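PDB 5UX5: BIFUNCTIONAL PROTEIN Proline utilization A (PutA) from Corynebacterium freiburgense, which probably catalyses the two-step oxidation of proline to glutamate, pairing an FAD-dependent proline dehydrogenase with an NAD-dependent aldehyde dehydrogenase in one chain. Local coordinates for residues Val588-Pro593 against Phe606-Ala611; Ala615-Ala620 against Arg625-Ala630; Val629-Leu634 against Asp642-Met647. One frame throughout, in Å; residues are numbered along the deposited sequence.

Overall arrangement
The three contacts follow one another through the Rossmann-type NAD-binding part of the aldehyde dehydrogenase module. Strand 580-591 runs into helix 599-611, which folds back onto it in interaction 1 and closes the first loop. The chain then enters strand 614-618, parallel to and neighbouring strand 580-591, and interaction 2 packs helix 624-636 against its end. Interaction 3 begins on the same helix, sharing Val629 and Ala630 with interaction 2, and lays it on strand 644-646, the next parallel strand. The loops are thus in series rather than nested. Interactions 1 and 2 also reach the NAD adenosine ribose, while Phe606 against Leu634 joins interaction 1 to interaction 3.

Interaction 1: residues Val588-Pro593 against Phe606-Ala611; sequences VVVASP and FASLAA. With NAD (nicotinamide-adenine-dinucleotide), chain F.
The first beta-alpha-beta unit of the NAD-binding fold, strand 580-591, helix 599-611 and strand 614-618, is joined here by Val588 on the strand and Ser608 on the helix. The contact is small and nearly all of it is one hydroxyl resting on one valine. Ser608 OG sits 3.2 Å from Val588 CB, within reach of both methyl branches, with Val588 CG2 at 3.6 Å from the same oxygen. Val590, two residues further along the strand, touches more loosely, its CG2 lying 4.4 Å from Ser608 OG. With OG anti to its own carbonyl carbon (chi1 -60°), the serine hydroxyl is hydrogen-bonded to Gly604 O, one helical turn earlier, and still faces the sheet. Ile668 of the adjacent strand 666-670 also packs on both Val588 and Ser608. At the strand's end the chain meets the cofactor: Ala591, its last residue, has CB 3.9 Å from NAD O4B, and just past it the ribose hydroxyl O3B of NAD donates a hydrogen bond to Ser592 O, 2.9 Å away. Because the serine's hydrogen bond is made inside its own helix, the hydroxyl serves as a compact packing group against hydrocarbon, while the cofactor's bond falls to Ser592 O, beyond the strand.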
loop_
_atom_site.group_PDB
_atom_site.type_symbol
_atom_site.label_atom_id
_atom_site.label_comp_id
_atom_site.label_asym_id
_atom_site.label_seq_id
_atom_site.Cartn_x
_atom_site.Cartn_y
_atom_site.Cartn_z
ATOM N N VAL A 588 -11.746 27.957 11.706
ATOM C CA VAL A 588 -11.114 27.530 10.465
ATOM C C VAL A 588 -12.186 27.028 9.505
ATOM O O VAL A 588 -13.110 26.323 9.919
ATOM C CB VAL A 588 -10.073 26.433 10.721
ATOM C CG1 VAL A 588 -9.569 25.892 9.392
ATOM C CG2 VAL A 588 -8.935 26.975 11.586
ATOM N N VAL A 589 -12.046 27.363 8.218
ATOM C CA VAL A 589 -12.913 26.834 7.170
ATOM C C VAL A 589 -12.148 25.761 6.397
ATOM O O VAL A 589 -10.986 25.972 6.004
ATOM C CB VAL A 589 -13.397 27.954 6.239
ATOM C CG1 VAL A 589 -14.081 27.352 4.974
ATOM C CG2 VAL A 589 -14.328 28.867 6.983
ATOM N N VAL A 590 -12.790 24.604 6.191
ATOM C CA VAL A 590 -12.197 23.487 5.454
ATOM C C VAL A 590 -12.970 23.302 4.156
ATOM O O VAL A 590 -14.119 22.833 4.159
ATOM C CB VAL A 590 -12.191 22.182 6.264
ATOM C CG1 VAL A 590 -11.601 21.077 5.427
ATOM C CG2 VAL A 590 -11.390 22.336 7.524
ATOM N N ALA A 591 -12.334 23.653 3.049
ATOM C CA ALA A 591 -12.889 23.484 1.712
ATOM C C ALA A 591 -12.211 22.269 1.085
ATOM O O ALA A 591 -11.016 22.297 0.793
ATOM C CB ALA A 591 -12.700 24.754 0.884
ATOM N N SER A 592 -12.961 21.195 0.919
ATOM C CA SER A 592 -12.435 19.876 0.604
ATOM C C SER A 592 -12.767 19.465 -0.833
ATOM O O SER A 592 -13.668 20.035 -1.465
ATOM C CB SER A 592 -13.012 18.855 1.594
ATOM O OG SER A 592 -14.425 18.806 1.496
ATOM N N PRO A 593 -12.021 18.509 -1.402
ATOM C CA PRO A 593 -12.282 18.097 -2.791
ATOM C C PRO A 593 -13.176 16.872 -2.853
ATOM O O PRO A 593 -13.722 16.467 -1.816
ATOM C CB PRO A 593 -10.884 17.787 -3.319
ATOM C CG PRO A 593 -10.174 17.232 -2.076
ATOM C CD PRO A 593 -10.796 17.892 -0.866
ATOM N N PHE A 606 -10.628 17.714 11.986
ATOM C CA PHE A 606 -9.944 17.221 13.180
ATOM C C PHE A 606 -8.739 18.100 13.557
ATOM O O PHE A 606 -8.485 18.344 14.747
ATOM C CB PHE A 606 -9.537 15.768 12.982
ATOM C CG PHE A 606 -10.705 14.808 12.959
ATOM C CD1 PHE A 606 -11.848 15.064 13.700
ATOM C CD2 PHE A 606 -10.672 13.674 12.169
ATOM C CE1 PHE A 606 -12.932 14.194 13.672
ATOM C CE2 PHE A 606 -11.759 12.807 12.125
ATOM C CZ PHE A 606 -12.884 13.062 12.875
ATOM N N ALA A 607 -8.000 18.605 12.558
ATOM C CA ALA A 607 -6.830 19.429 12.853
ATOM C C ALA A 607 -7.226 20.748 13.511
ATOM O O ALA A 607 -6.560 21.207 14.452
ATOM C CB ALA A 607 -6.030 19.685 11.574
ATOM N N SER A 608 -8.319 21.352 13.039
ATOM C CA SER A 608 -8.828 22.582 13.631
ATOM C C SER A 608 -9.266 22.352 15.067
ATOM O O SER A 608 -8.950 23.153 15.960
ATOM C CB SER A 608 -10.007 23.115 12.809
ATOM O OG SER A 608 -9.644 23.401 11.472
ATOM N N LEU A 609 -10.043 21.284 15.299
ATOM C CA LEU A 609 -10.494 20.982 16.652
ATOM C C LEU A 609 -9.313 20.741 17.579
ATOM O O LEU A 609 -9.254 21.306 18.673
ATOM C CB LEU A 609 -11.435 19.779 16.668
ATOM C CG LEU A 609 -12.814 19.841 16.033
ATOM C CD1 LEU A 609 -13.549 18.613 16.491
ATOM C CD2 LEU A 609 -13.556 21.078 16.476
ATOM N N ALA A 610 -8.365 19.903 17.160
ATOM C CA ALA A 610 -7.174 19.671 17.967
ATOM C C ALA A 610 -6.441 20.977 18.311
ATOM O O ALA A 610 -5.910 21.131 19.416
ATOM C CB ALA A 610 -6.247 18.715 17.227
ATOM N N ALA A 611 -6.400 21.928 17.383
ATOM C CA ALA A 611 -5.702 23.171 17.665
ATOM C C ALA A 611 -6.467 24.016 18.662
ATOM O O ALA A 611 -5.865 24.824 19.380
ATOM C CB ALA A 611 -5.468 23.948 16.375
HETATM P PA NAD F . -11.636 23.354 -6.713
HETATM O O1A NAD F . -10.135 23.762 -6.514
HETATM O O2A NAD F . -12.303 24.280 -7.783
HETATM O O5B NAD F . -12.430 23.552 -5.371
HETATM C C5B NAD F . -12.237 22.752 -4.231
HETATM C C4B NAD F . -13.148 23.225 -3.098
HETATM O O4B NAD F . -13.265 24.649 -3.010
HETATM C C3B NAD F . -14.522 22.642 -3.215
HETATM O O3B NAD F . -15.108 22.461 -1.975
HETATM C C2B NAD F . -15.143 23.724 -4.003
HETATM O O2B NAD F . -16.520 23.644 -4.116
HETATM C C1B NAD F . -14.622 24.934 -3.298
HETATM N N9A NAD F . -14.771 26.150 -4.089
HETATM C C8A NAD F . -14.189 26.425 -5.313
HETATM N N7A NAD F . -14.568 27.650 -5.733
HETATM C C5A NAD F . -15.422 28.235 -4.787
HETATM C C6A NAD F . -16.089 29.451 -4.675
HETATM N N6A NAD F . -16.015 30.469 -5.694
HETATM N N1A NAD F . -16.841 29.695 -3.588
HETATM C C2A NAD F . -16.971 28.783 -2.591
HETATM N N3A NAD F . -16.328 27.585 -2.660
HETATM C C4A NAD F . -15.559 27.287 -3.728
HETATM O O3 NAD F . -11.619 21.799 -7.090
HETATM P PN NAD F . -12.551 20.993 -8.126
HETATM O O1N NAD F . -13.474 21.858 -8.960
HETATM O O2N NAD F . -13.501 20.157 -7.319
HETATM O O5D NAD F . -11.537 20.136 -9.035
HETATM C C5D NAD F . -10.572 20.853 -9.793
HETATM C C4D NAD F . -9.219 20.172 -10.020
HETATM O O4D NAD F . -8.463 19.907 -8.862
HETATM C C3D NAD F . -9.213 18.858 -10.719
HETATM O O3D NAD F . -9.652 18.892 -12.027
HETATM C C2D NAD F . -7.755 18.622 -10.673
HETATM O O2D NAD F . -7.177 19.093 -11.838
HETATM C C1D NAD F . -7.300 19.333 -9.418
#

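Interaction 2: residues Ala615-Ala620 against Arg625-Ala630; sequences AILKPA and RCAEVA. With NAD (nicotinamide-adenine-dinucleotide), chain F.
Pro619 and Ala627 form the tight part of this contact: the methyl of Ala627 lies against the CB-CG side of the proline ring, with Ala627 CB 3.5 Å from Pro619 CG and 3.7 Å from Pro619 CB. Pro619 follows directly on strand 614-618, so the helix 624-636 is seated where the strand gives way to the loop that meets the NAD ribose. Two residues back along the chain, at Leu617, the packing is looser. Leu617 CD2 approaches the same methyl to only 4.3 Å, and Ala630, one turn on, faces the strand without touching it. The outer side of the helix is more open, for Arg625 and Glu628 are partly exposed; the carboxylate of Glu628 turns back through OE2 to a hydrogen bond with His648.

Lys618, between the two contact residues, leaves the opposite face of the strand. Its chain starts with CG anti to the backbone N (chi1 -169°) and then bends at chi2 and chi3, which brings the ammonium round to the NAD ribose. Lys618 NZ donates to NAD O3B at 2.8 Å and to Pro619 O at 3.1 Å, the latter from well above the carbonyl plane (61° out of it). These two bonds tie the lysine both to the cofactor and to the loop, as in other NAD-dependent aldehyde dehydrogenases, where a lysine at this strand end binds the adenosine ribose.

Strand 614-618 lies between strands 580-591 and 644-646, and Leu646 of the latter touches Leu617, Pro619 and Ala627 alike. Helix 599-611 packs beside strand 614-618 through Pro601 and Val605 on Leu617, while helix 535-544 backs Cys626 and Val629 with Val541.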
loop_
_atom_site.group_PDB
_atom_site.type_symbol
_atom_site.label_atom_id
_atom_site.label_comp_id
_atom_site.label_asym_id
_atom_site.label_seq_id
_atom_site.Cartn_x
_atom_site.Cartn_y
_atom_site.Cartn_z
ATOM N N ALA A 615 -14.695 24.657 13.516
ATOM C CA ALA A 615 -14.476 24.376 12.099
ATOM C C ALA A 615 -15.774 24.423 11.313
ATOM O O ALA A 615 -16.802 23.881 11.745
ATOM C CB ALA A 615 -13.814 23.024 11.889
ATOM N N ILE A 616 -15.700 25.035 10.132
ATOM C CA ILE A 616 -16.738 24.932 9.112
ATOM C C ILE A 616 -16.224 24.022 8.008
ATOM O O ILE A 616 -15.153 24.266 7.433
ATOM C CB ILE A 616 -17.145 26.298 8.554
ATOM C CG1 ILE A 616 -18.029 27.033 9.555
ATOM C CG2 ILE A 616 -17.876 26.120 7.271
ATOM C CD1 ILE A 616 -18.320 28.463 9.181
ATOM N N LEU A 617 -16.964 22.952 7.748
ATOM C CA LEU A 617 -16.696 22.055 6.637
ATOM C C LEU A 617 -17.565 22.467 5.458
ATOM O O LEU A 617 -18.804 22.434 5.547
ATOM C CB LEU A 617 -16.969 20.600 7.030
ATOM C CG LEU A 617 -16.993 19.547 5.902
ATOM C CD1 LEU A 617 -15.737 19.592 5.056
ATOM C CD2 LEU A 617 -17.164 18.144 6.486
ATOM N N LYS A 618 -16.916 22.843 4.359
ATOM C CA LYS A 618 -17.613 23.119 3.104
ATOM C C LYS A 618 -17.148 22.097 2.066
ATOM O O LYS A 618 -16.096 22.278 1.430
ATOM C CB LYS A 618 -17.350 24.564 2.658
ATOM C CG LYS A 618 -18.234 25.056 1.519
ATOM C CD LYS A 618 -17.522 24.835 0.233
ATOM C CE LYS A 618 -18.437 24.510 -0.865
ATOM N NZ LYS A 618 -17.590 23.795 -1.838
ATOM N N PRO A 619 -17.887 21.020 1.842
ATOM C CA PRO A 619 -17.385 19.946 0.976
ATOM C C PRO A 619 -17.608 20.202 -0.512
ATOM O O PRO A 619 -18.493 20.959 -0.940
ATOM C CB PRO A 619 -18.197 18.736 1.428
ATOM C CG PRO A 619 -19.431 19.292 2.069
ATOM C CD PRO A 619 -19.261 20.767 2.290
ATOM N N ALA A 620 -16.786 19.529 -1.312
ATOM C CA ALA A 620 -16.899 19.688 -2.758
ATOM C C ALA A 620 -18.288 19.255 -3.226
ATOM O O ALA A 620 -18.816 18.242 -2.758
ATOM C CB ALA A 620 -15.819 18.885 -3.481
ATOM N N ARG A 625 -23.112 13.998 -0.154
ATOM C CA ARG A 625 -23.623 12.953 0.726
ATOM C C ARG A 625 -22.503 12.313 1.539
ATOM O O ARG A 625 -22.749 11.854 2.659
ATOM C CB ARG A 625 -24.431 11.895 -0.047
ATOM C CG ARG A 625 -25.788 12.398 -0.524
ATOM C CD ARG A 625 -26.649 11.352 -1.217
ATOM N NE ARG A 625 -25.947 10.380 -2.057
ATOM C CZ ARG A 625 -26.000 10.355 -3.387
ATOM N NH1 ARG A 625 -26.740 11.256 -4.035
ATOM N NH2 ARG A 625 -25.333 9.417 -4.062
ATOM N N CYS A 626 -21.281 12.273 0.997
ATOM C CA CYS A 626 -20.130 11.777 1.752
ATOM C C CYS A 626 -19.907 12.588 3.031
ATOM O O CYS A 626 -19.783 12.023 4.126
ATOM C CB CYS A 626 -18.883 11.789 0.868
ATOM S SG CYS A 626 -18.862 10.491 -0.411
ATOM N N ALA A 627 -19.892 13.915 2.915
ATOM C CA ALA A 627 -19.784 14.753 4.103
ATOM C C ALA A 627 -20.920 14.486 5.074
ATOM O O ALA A 627 -20.703 14.450 6.291
ATOM C CB ALA A 627 -19.780 16.222 3.706
ATOM N N GLU A 628 -22.143 14.302 4.560
ATOM C CA GLU A 628 -23.262 14.094 5.466
ATOM C C GLU A 628 -23.118 12.791 6.244
ATOM O O GLU A 628 -23.322 12.767 7.465
ATOM C CB GLU A 628 -24.571 14.130 4.704
ATOM C CG GLU A 628 -24.999 15.494 4.207
ATOM C CD GLU A 628 -25.466 16.395 5.331
ATOM O OE1 GLU A 628 -25.748 15.860 6.426
ATOM O OE2 GLU A 628 -25.558 17.632 5.119
ATOM N N VAL A 629 -22.750 11.702 5.563
ATOM C CA VAL A 629 -22.595 10.420 6.249
ATOM C C VAL A 629 -21.479 10.514 7.279
ATOM O O VAL A 629 -21.624 10.039 8.411
ATOM C CB VAL A 629 -22.376 9.274 5.238
ATOM C CG1 VAL A 629 -22.103 7.946 5.945
ATOM C CG2 VAL A 629 -23.565 9.144 4.323
ATOM N N ALA A 630 -20.350 11.132 6.904
ATOM C CA ALA A 630 -19.258 11.339 7.861
ATOM C C ALA A 630 -19.704 12.193 9.044
ATOM O O ALA A 630 -19.347 11.907 10.195
ATOM C CB ALA A 630 -18.063 11.999 7.176
HETATM P PA NAD F . -11.636 23.354 -6.713
HETATM O O1A NAD F . -10.135 23.762 -6.514
HETATM O O2A NAD F . -12.303 24.280 -7.783
HETATM O O5B NAD F . -12.430 23.552 -5.371
HETATM C C5B NAD F . -12.237 22.752 -4.231
HETATM C C4B NAD F . -13.148 23.225 -3.098
HETATM O O4B NAD F . -13.265 24.649 -3.010
HETATM C C3B NAD F . -14.522 22.642 -3.215
HETATM O O3B NAD F . -15.108 22.461 -1.975
HETATM C C2B NAD F . -15.143 23.724 -4.003
HETATM O O2B NAD F . -16.520 23.644 -4.116
HETATM C C1B NAD F . -14.622 24.934 -3.298
HETATM N N9A NAD F . -14.771 26.150 -4.089
HETATM C C8A NAD F . -14.189 26.425 -5.313
HETATM N N7A NAD F . -14.568 27.650 -5.733
HETATM C C5A NAD F . -15.422 28.235 -4.787
HETATM C C6A NAD F . -16.089 29.451 -4.675
HETATM N N6A NAD F . -16.015 30.469 -5.694
HETATM N N1A NAD F . -16.841 29.695 -3.588
HETATM C C2A NAD F . -16.971 28.783 -2.591
HETATM N N3A NAD F . -16.328 27.585 -2.660
HETATM C C4A NAD F . -15.559 27.287 -3.728
HETATM O O3 NAD F . -11.619 21.799 -7.090
HETATM P PN NAD F . -12.551 20.993 -8.126
HETATM O O1N NAD F . -13.474 21.858 -8.960
HETATM O O2N NAD F . -13.501 20.157 -7.319
HETATM O O5D NAD F . -11.537 20.136 -9.035
HETATM C C5D NAD F . -10.572 20.853 -9.793
HETATM C C4D NAD F . -9.219 20.172 -10.020
HETATM O O4D NAD F . -8.463 19.907 -8.862
HETATM C C3D NAD F . -9.213 18.858 -10.719
HETATM O O3D NAD F . -9.652 18.892 -12.027
HETATM C C2D NAD F . -7.755 18.622 -10.673
HETATM O O2D NAD F . -7.177 19.093 -11.838
HETATM C C1D NAD F . -7.300 19.333 -9.418
#

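Interaction 3: residues Val629-Leu634 against Asp642-Met647; sequences VALTAL and DLVQLM
Leu631 and Leu646 make the closest packing of this contact, lying alongside one another and pointing opposite ways, Leu631 toward the strand and Leu646 toward the helix. Leu631 CD2 meets Leu646 CD2 at 3.7 Å. Each of these methyls also meets the partner's first carbon: Leu631 CD2 is 3.9 Å from Leu646 CB, and Leu646 CD2 is 4.1 Å from Leu631 CB. Both side chains have CG anti to the backbone N, which extends them across the gap between helix and strand; the second torsion (chi2 67° in Leu631, 58° in Leu646) turns CD1 aside and leaves CD2, anti to CA, as the branch that meets the partner. Leu631 sends its CD1 to Val644 CG1 at 4.3 Å. The same valine methyl receives Leu634 CD1 at 4.4 Å, so Val644 meets leucines from two successive turns of the helix.

On another side of the helix, Thr632 OG1 donates to Val629 O at 2.8 Å, a carbonyl that also accepts from Thr632 N.

The axes of helix 629-634 and strand 644-646 run nearly antiparallel (160°) with a closest approach of 10.4 Å, as suits the return from helix to strand in a beta-alpha-beta crossover. Arg635, the next residue of the same helix, hydrogen-bonds Val644 O. Helix 599-611 lies alongside, with Leu602 and Phe606 on Leu634 and Val605 on Val644, while helix 499-511 packs on Gln645 and Met647.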
loop_
_atom_site.group_PDB
_atom_site.type_symbol
_atom_site.label_atom_id
_atom_site.label_comp_id
_atom_site.label_asym_id
_atom_site.label_seq_id
_atom_site.Cartn_x
_atom_site.Cartn_y
_atom_site.Cartn_z
ATOM N N VAL A 629 -22.750 11.702 5.563
ATOM C CA VAL A 629 -22.595 10.420 6.249
ATOM C C VAL A 629 -21.479 10.514 7.279
ATOM O O VAL A 629 -21.624 10.039 8.411
ATOM C CB VAL A 629 -22.376 9.274 5.238
ATOM C CG1 VAL A 629 -22.103 7.946 5.945
ATOM C CG2 VAL A 629 -23.565 9.144 4.323
ATOM N N ALA A 630 -20.350 11.132 6.904
ATOM C CA ALA A 630 -19.258 11.339 7.861
ATOM C C ALA A 630 -19.704 12.193 9.044
ATOM O O ALA A 630 -19.347 11.907 10.195
ATOM C CB ALA A 630 -18.063 11.999 7.176
ATOM N N LEU A 631 -20.528 13.214 8.795
ATOM C CA LEU A 631 -20.917 14.100 9.886
ATOM C C LEU A 631 -21.648 13.349 10.993
ATOM O O LEU A 631 -21.540 13.733 12.168
ATOM C CB LEU A 631 -21.791 15.247 9.375
ATOM C CG LEU A 631 -21.857 16.384 10.406
ATOM C CD1 LEU A 631 -20.480 17.004 10.498
ATOM C CD2 LEU A 631 -22.926 17.425 10.091
ATOM N N THR A 632 -22.378 12.272 10.654
ATOM C CA THR A 632 -23.144 11.575 11.686
ATOM C C THR A 632 -22.225 10.942 12.730
ATOM O O THR A 632 -22.626 10.803 13.889
ATOM C CB THR A 632 -24.095 10.512 11.080
ATOM O OG1 THR A 632 -23.361 9.440 10.474
ATOM C CG2 THR A 632 -24.981 11.105 10.039
ATOM N N ALA A 633 -20.982 10.592 12.353
ATOM C CA ALA A 633 -20.035 10.066 13.333
ATOM C C ALA A 633 -19.585 11.152 14.310
ATOM O O ALA A 633 -19.550 10.928 15.523
ATOM C CB ALA A 633 -18.828 9.464 12.627
ATOM N N LEU A 634 -19.238 12.341 13.793
ATOM C CA LEU A 634 -18.845 13.444 14.664
ATOM C C LEU A 634 -19.953 13.742 15.655
ATOM O O LEU A 634 -19.695 14.026 16.835
ATOM C CB LEU A 634 -18.521 14.696 13.843
ATOM C CG LEU A 634 -17.446 14.564 12.765
ATOM C CD1 LEU A 634 -16.866 15.891 12.285
ATOM C CD2 LEU A 634 -16.362 13.715 13.342
ATOM N N ASP A 642 -22.238 23.418 17.963
ATOM C CA ASP A 642 -21.433 24.486 18.549
ATOM C C ASP A 642 -19.941 24.293 18.323
ATOM O O ASP A 642 -19.143 25.128 18.764
ATOM C CB ASP A 642 -21.717 24.594 20.045
ATOM C CG ASP A 642 -21.721 23.238 20.742
ATOM O OD1 ASP A 642 -21.642 22.200 20.040
ATOM O OD2 ASP A 642 -21.815 23.218 21.993
ATOM N N LEU A 643 -19.545 23.232 17.638
ATOM C CA LEU A 643 -18.141 22.908 17.443
ATOM C C LEU A 643 -17.762 22.818 15.979
ATOM O O LEU A 643 -16.759 23.398 15.555
ATOM C CB LEU A 643 -17.833 21.568 18.106
ATOM C CG LEU A 643 -16.970 21.544 19.353
ATOM C CD1 LEU A 643 -16.685 20.094 19.575
ATOM C CD2 LEU A 643 -15.695 22.325 19.133
ATOM N N VAL A 644 -18.522 22.056 15.211
ATOM C CA VAL A 644 -18.308 21.851 13.791
ATOM C C VAL A 644 -19.617 22.094 13.073
ATOM O O VAL A 644 -20.671 21.648 13.533
ATOM C CB VAL A 644 -17.795 20.433 13.515
ATOM C CG1 VAL A 644 -17.936 20.114 12.044
ATOM C CG2 VAL A 644 -16.351 20.331 13.986
ATOM N N GLN A 645 -19.556 22.811 11.958
ATOM C CA GLN A 645 -20.745 23.170 11.200
ATOM C C GLN A 645 -20.511 22.842 9.728
ATOM O O GLN A 645 -19.467 23.197 9.171
ATOM C CB GLN A 645 -21.068 24.642 11.430
ATOM C CG GLN A 645 -22.473 25.041 11.086
ATOM C CD GLN A 645 -23.501 24.511 12.053
ATOM O OE1 GLN A 645 -24.008 23.398 11.878
ATOM N NE2 GLN A 645 -23.840 25.306 13.059
ATOM N N LEU A 646 -21.438 22.092 9.131
ATOM C CA LEU A 646 -21.353 21.652 7.740
ATOM C C LEU A 646 -22.177 22.610 6.897
ATOM O O LEU A 646 -23.381 22.750 7.130
ATOM C CB LEU A 646 -21.887 20.228 7.597
ATOM C CG LEU A 646 -21.937 19.467 6.263
ATOM C CD1 LEU A 646 -20.600 19.317 5.614
ATOM C CD2 LEU A 646 -22.513 18.098 6.518
ATOM N N MET A 647 -21.536 23.290 5.947
ATOM C CA MET A 647 -22.189 24.349 5.181
ATOM C C MET A 647 -22.047 24.061 3.688
ATOM O O MET A 647 -20.974 24.274 3.108
ATOM C CB MET A 647 -21.613 25.733 5.515
ATOM C CG MET A 647 -21.784 26.222 6.952
ATOM S SD MET A 647 -21.346 27.998 7.203
ATOM C CE MET A 647 -22.527 28.853 6.140
#